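Local structure of STIV B116 (Sulfolobus turreted icosahedral virus, 2J85) at residues K3-N8 against N69-K74. The protein probably binds DNA, as a member of a protein family highly conserved among diverse crenarchaeal viruses. Numbering follows the deposited sequence.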
loop_
_atom_site.group_PDB
_atom_site.type_symbol
_atom_site.label_atom_id
_atom_site.label_comp_id
_atom_site.label_asym_id
_atom_site.label_seq_id
_atom_site.Cartn_x
_atom_site.Cartn_y
_atom_site.Cartn_z
ATOM N N LYS A 3 16.537 -10.742 1.907
ATOM C CA LYS A 3 15.601 -11.268 0.929
ATOM C C LYS A 3 15.094 -10.165 -0.014
ATOM O O LYS A 3 15.125 -8.962 0.315
ATOM C CB LYS A 3 14.422 -11.932 1.645
ATOM C CG LYS A 3 14.820 -12.759 2.899
ATOM C CD LYS A 3 13.727 -13.734 3.352
ATOM C CE LYS A 3 13.731 -14.009 4.887
ATOM N NZ LYS A 3 12.826 -13.044 5.615
ATOM N N VAL A 4 14.646 -10.587 -1.194
ATOM C CA VAL A 4 13.988 -9.699 -2.140
ATOM C C VAL A 4 12.629 -10.276 -2.547
ATOM O O VAL A 4 12.539 -11.236 -3.315
ATOM C CB VAL A 4 14.852 -9.462 -3.371
ATOM C CG1 VAL A 4 14.165 -8.486 -4.288
ATOM C CG2 VAL A 4 16.235 -8.965 -2.963
ATOM N N PHE A 5 11.561 -9.695 -2.027
ATOM C CA PHE A 5 10.233 -10.174 -2.343
ATOM C C PHE A 5 9.724 -9.638 -3.683
ATOM O O PHE A 5 9.770 -8.429 -3.945
ATOM C CB PHE A 5 9.283 -9.789 -1.217
ATOM C CG PHE A 5 9.632 -10.422 0.106
ATOM C CD1 PHE A 5 10.423 -9.745 1.034
ATOM C CD2 PHE A 5 9.180 -11.686 0.417
ATOM C CE1 PHE A 5 10.732 -10.320 2.266
ATOM C CE2 PHE A 5 9.482 -12.270 1.655
ATOM C CZ PHE A 5 10.260 -11.598 2.567
ATOM N N LEU A 6 9.246 -10.539 -4.535
ATOM C CA LEU A 6 8.548 -10.159 -5.743
ATOM C C LEU A 6 7.042 -10.139 -5.459
ATOM O O LEU A 6 6.450 -11.166 -5.122
ATOM C CB LEU A 6 8.856 -11.148 -6.855
ATOM C CG LEU A 6 8.178 -10.826 -8.185
ATOM C CD1 LEU A 6 8.766 -9.502 -8.740
ATOM C CD2 LEU A 6 8.321 -11.985 -9.157
ATOM N N THR A 7 6.429 -8.964 -5.598
ATOM C CA THR A 7 5.025 -8.766 -5.239
ATOM C C THR A 7 4.308 -7.972 -6.320
ATOM O O THR A 7 4.930 -7.195 -7.061
ATOM C CB THR A 7 4.856 -7.974 -3.898
ATOM O OG1 THR A 7 5.264 -6.622 -4.089
ATOM C CG2 THR A 7 5.702 -8.547 -2.816
ATOM N N ASN A 8 2.990 -8.166 -6.372
ATOM C CA ASN A 8 2.129 -7.371 -7.225
ATOM C C ASN A 8 1.412 -6.261 -6.460
ATOM O O ASN A 8 0.521 -5.617 -6.999
ATOM C CB ASN A 8 1.135 -8.260 -7.966
ATOM C CG ASN A 8 0.045 -8.808 -7.079
ATOM O OD1 ASN A 8 -0.055 -8.466 -5.907
ATOM N ND2 ASN A 8 -0.780 -9.681 -7.641
ATOM N N ASN A 69 3.265 -18.476 -6.299
ATOM C CA ASN A 69 3.658 -18.843 -4.956
ATOM C C ASN A 69 3.001 -17.884 -3.972
ATOM O O ASN A 69 3.205 -16.674 -4.065
ATOM C CB ASN A 69 5.184 -18.797 -4.849
ATOM C CG ASN A 69 5.710 -19.339 -3.527
ATOM O OD1 ASN A 69 5.223 -20.349 -3.003
ATOM N ND2 ASN A 69 6.734 -18.675 -2.989
ATOM N N ARG A 70 2.202 -18.425 -3.058
ATOM C CA ARG A 70 1.612 -17.646 -1.975
ATOM C C ARG A 70 2.522 -17.614 -0.749
ATOM O O ARG A 70 2.941 -18.639 -0.226
ATOM C CB ARG A 70 0.226 -18.179 -1.579
ATOM C CG ARG A 70 -0.917 -17.591 -2.421
ATOM C CD ARG A 70 -2.254 -17.703 -1.694
ATOM N NE ARG A 70 -2.573 -19.075 -1.300
ATOM C CZ ARG A 70 -3.563 -19.416 -0.474
ATOM N NH1 ARG A 70 -4.347 -18.489 0.079
ATOM N NH2 ARG A 70 -3.777 -20.695 -0.193
ATOM N N VAL A 71 2.796 -16.401 -0.300
ATOM C CA VAL A 71 3.743 -16.116 0.750
ATOM C C VAL A 71 3.134 -14.904 1.418
ATOM O O VAL A 71 2.670 -13.991 0.738
ATOM C CB VAL A 71 5.124 -15.708 0.140
ATOM C CG1 VAL A 71 6.089 -15.159 1.215
ATOM C CG2 VAL A 71 5.738 -16.862 -0.619
ATOM N N GLU A 72 3.102 -14.896 2.736
ATOM C CA GLU A 72 2.794 -13.673 3.444
ATOM C C GLU A 72 4.103 -12.906 3.511
ATOM O O GLU A 72 5.060 -13.386 4.110
ATOM C CB GLU A 72 2.254 -13.975 4.835
ATOM C CG GLU A 72 1.640 -12.764 5.521
ATOM C CD GLU A 72 1.249 -13.062 6.945
ATOM O OE1 GLU A 72 2.100 -13.632 7.672
ATOM O OE2 GLU A 72 0.094 -12.739 7.330
ATOM N N VAL A 73 4.166 -11.754 2.852
ATOM C CA VAL A 73 5.384 -10.957 2.819
ATOM C C VAL A 73 5.517 -10.175 4.124
ATOM O O VAL A 73 4.627 -9.426 4.506
ATOM C CB VAL A 73 5.428 -10.013 1.586
ATOM C CG1 VAL A 73 6.735 -9.224 1.539
ATOM C CG2 VAL A 73 5.225 -10.816 0.282
ATOM N N LYS A 74 6.615 -10.412 4.832
ATOM C CA LYS A 74 6.967 -9.650 6.018
ATOM C C LYS A 74 8.442 -9.286 5.925
ATOM O O LYS A 74 9.308 -10.148 5.988
ATOM C CB LYS A 74 6.679 -10.443 7.295
ATOM C CG LYS A 74 5.203 -10.529 7.642
ATOM C CD LYS A 74 4.677 -9.272 8.308
ATOM C CE LYS A 74 3.151 -9.341 8.461
ATOM N NZ LYS A 74 2.549 -8.174 9.208
#
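Val71 reaches Phe5 with one methyl, Val71 CG1 lying 4.5 Å from Phe5 CE2, a loose apolar touch suited to a short branched side chain at the margin of the contact. The CB of Glu72 points away from strand 4-7, as suits a charged residue exposed to solvent, and the alternation brings Val73 back inward. With Val73 CG1 anti to the backbone N (chi1 -178°), that methyl sits over one face of the Phe5 ring as a CH-pi contact, 3.7 Å from the centroid and 21° off the normal. Val73 CG1 is shifted toward the rim, nearest Phe5 CG at 3.4 Å; phenylalanine gives this buried methyl a flat apolar face. Strand 4-7 lies inside a mixed five-stranded sheet, parallel to both neighbours, 45-47 and 80-86; helix 29-41 packs against Val4 and Leu6, while residues 69-74, part of the loop between helix 52-62 and strand 80-86, lie over the face carrying Phe5 and Thr7. The other branch, Val73 CG2, meets Thr7 CG2 at 3.9 Å; threonine suits the place, its OG1 hydrogen-bonding to Ala9 O. The CB of Lys74 also points away, its NZ hydrogen-bonds to Asn13 O, and Lys74 O stands 3.8 Å from Phe5 CZ.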